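Local coordinates for acyl carrier protein (Leishmania major, PDB 5ZWT) that probably carries growing acyl chains on a phosphopantetheine arm during fatty acid biosynthesis, at residues F54-P59 and V73-Q78. The protein carries 1 engineered substitution. Sequence-based numbering, arbitrary orientation.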
loop_
_atom_site.group_PDB
_atom_site.type_symbol
_atom_site.label_atom_id
_atom_site.label_comp_id
_atom_site.label_asym_id
_atom_site.label_seq_id
_atom_site.Cartn_x
_atom_site.Cartn_y
_atom_site.Cartn_z
ATOM N N PHE A 54 3.801 7.999 7.108
ATOM C CA PHE A 54 2.380 7.708 6.988
ATOM C C PHE A 54 1.505 8.890 7.381
ATOM O O PHE A 54 0.284 8.735 7.455
ATOM C CB PHE A 54 2.021 6.474 7.826
ATOM C CG PHE A 54 2.642 5.192 7.315
ATOM C CD1 PHE A 54 2.017 4.442 6.318
ATOM C CD2 PHE A 54 3.859 4.758 7.813
ATOM C CE1 PHE A 54 2.599 3.272 5.841
ATOM C CE2 PHE A 54 4.448 3.590 7.341
ATOM C CZ PHE A 54 3.812 2.844 6.359
ATOM N N ILE A 55 2.096 10.063 7.632
ATOM C CA ILE A 55 1.338 11.263 7.977
ATOM C C ILE A 55 0.385 10.918 9.114
ATOM O O ILE A 55 -0.833 11.109 9.021
ATOM C CB ILE A 55 0.618 11.896 6.761
ATOM C CG1 ILE A 55 1.598 12.233 5.622
ATOM C CG2 ILE A 55 -0.060 13.207 7.164
ATOM C CD1 ILE A 55 2.005 11.103 4.684
ATOM N N LEU A 56 0.933 10.314 10.154
ATOM C CA LEU A 56 0.177 9.927 11.325
ATOM C C LEU A 56 0.787 10.613 12.528
ATOM O O LEU A 56 2.004 10.775 12.614
ATOM C CB LEU A 56 0.185 8.413 11.547
ATOM C CG LEU A 56 -1.168 7.804 11.228
ATOM C CD1 LEU A 56 -1.412 7.960 9.762
ATOM C CD2 LEU A 56 -1.216 6.359 11.624
ATOM N N ASP A 57 -0.053 10.993 13.468
ATOM C CA ASP A 57 0.442 11.432 14.759
ATOM C C ASP A 57 0.099 10.283 15.692
ATOM O O ASP A 57 -1.077 9.990 15.932
ATOM C CB ASP A 57 -0.180 12.757 15.203
ATOM C CG ASP A 57 0.286 13.177 16.585
ATOM O OD1 ASP A 57 -0.408 12.843 17.570
ATOM O OD2 ASP A 57 1.353 13.831 16.691
ATOM N N ILE A 58 1.129 9.629 16.207
ATOM C CA ILE A 58 0.964 8.460 17.061
ATOM C C ILE A 58 1.030 8.960 18.498
ATOM O O ILE A 58 2.060 9.521 18.898
ATOM C CB ILE A 58 2.048 7.405 16.776
ATOM C CG1 ILE A 58 1.954 6.930 15.320
ATOM C CG2 ILE A 58 1.940 6.226 17.726
ATOM C CD1 ILE A 58 3.165 6.155 14.840
ATOM N N PRO A 59 -0.033 8.804 19.286
ATOM C CA PRO A 59 0.013 9.266 20.673
ATOM C C PRO A 59 1.075 8.506 21.441
ATOM O O PRO A 59 1.448 7.387 21.079
ATOM C CB PRO A 59 -1.394 8.962 21.199
ATOM C CG PRO A 59 -1.919 7.911 20.286
ATOM C CD PRO A 59 -1.326 8.189 18.949
ATOM N N VAL A 73 4.059 -2.255 12.005
ATOM C CA VAL A 73 3.177 -2.616 10.903
ATOM C C VAL A 73 1.777 -2.951 11.414
ATOM O O VAL A 73 0.775 -2.534 10.822
ATOM C CB VAL A 73 3.793 -3.768 10.089
ATOM C CG1 VAL A 73 2.805 -4.266 9.062
ATOM C CG2 VAL A 73 5.063 -3.278 9.387
ATOM N N GLU A 74 1.685 -3.684 12.530
ATOM C CA GLU A 74 0.376 -4.017 13.092
ATOM C C GLU A 74 -0.393 -2.761 13.481
ATOM O O GLU A 74 -1.602 -2.657 13.229
ATOM C CB GLU A 74 0.542 -4.935 14.304
ATOM C CG GLU A 74 0.930 -6.371 13.967
ATOM C CD GLU A 74 1.406 -7.142 15.190
ATOM O OE1 GLU A 74 2.284 -8.023 15.047
ATOM O OE2 GLU A 74 0.911 -6.848 16.300
ATOM N N TYR A 75 0.301 -1.783 14.061
ATOM C CA TYR A 75 -0.349 -0.548 14.474
ATOM C C TYR A 75 -0.761 0.288 13.274
ATOM O O TYR A 75 -1.891 0.788 13.212
ATOM C CB TYR A 75 0.585 0.261 15.365
ATOM C CG TYR A 75 0.026 1.616 15.687
ATOM C CD1 TYR A 75 -0.887 1.773 16.718
ATOM C CD2 TYR A 75 0.384 2.735 14.942
ATOM C CE1 TYR A 75 -1.414 3.004 17.015
ATOM C CE2 TYR A 75 -0.144 3.972 15.231
ATOM C CZ TYR A 75 -1.044 4.100 16.270
ATOM O OH TYR A 75 -1.580 5.328 16.576
ATOM N N ILE A 76 0.157 0.488 12.327
ATOM C CA ILE A 76 -0.136 1.369 11.204
ATOM C C ILE A 76 -1.243 0.779 10.340
ATOM O O ILE A 76 -2.165 1.489 9.918
ATOM C CB ILE A 76 1.136 1.643 10.379
ATOM C CG1 ILE A 76 2.191 2.382 11.215
ATOM C CG2 ILE A 76 0.793 2.466 9.134
ATOM C CD1 ILE A 76 1.817 3.794 11.567
ATOM N N ALA A 77 -1.185 -0.527 10.078
ATOM C CA ALA A 77 -2.177 -1.146 9.206
ATOM C C ALA A 77 -3.586 -1.043 9.783
ATOM O O ALA A 77 -4.556 -0.918 9.027
ATOM C CB ALA A 77 -1.813 -2.608 8.954
ATOM N N GLN A 78 -3.713 -1.087 11.111
ATOM C CA GLN A 78 -5.005 -1.012 11.784
ATOM C C GLN A 78 -5.500 0.414 11.986
ATOM O O GLN A 78 -6.676 0.604 12.315
ATOM C CB GLN A 78 -4.932 -1.715 13.143
#
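A buried, largely apolar contact joins the loop 54-59, which links helix 40-53 to helix 60-63, to helix 69-78, the last of the acyl carrier protein helical bundle, mainly through Phe54, Leu56 and Ile58 on one side and Tyr75 and Ile76 on the other. No hydrogen bond crosses it. Ile76 CG2 sits over the centre of the Phe54 ring in a CH-pi contact, 3.7 Å from the ring centroid and 13° off the normal. Its other branch ends in CD1, which packs 4.0 Å from Leu56 CD2 and lies more loosely against CD1 of Ile58. Tyr75 extends alongside Ile58, the two side chains running in opposite senses, and its CE2 comes within 3.6 Å of Ile58 CG1. Carrying CG anti to the backbone N (chi1 173°) takes the phenol far enough across for Tyr75 OH to reach Pro59 CD at 3.7 Å; that hydroxyl also has a weak hydrogen bond with Asn79. The loop backbone is tied back to helix 40-53 by a hydrogen bond from Ile58 N to Glu51 OE1. Phe54 and Ile76 both continue onto Val7 of helix 3-16, Ile76 also meets Ile50 of helix 40-53, and Ile58 and Tyr75 extend the packing to helix 60-63.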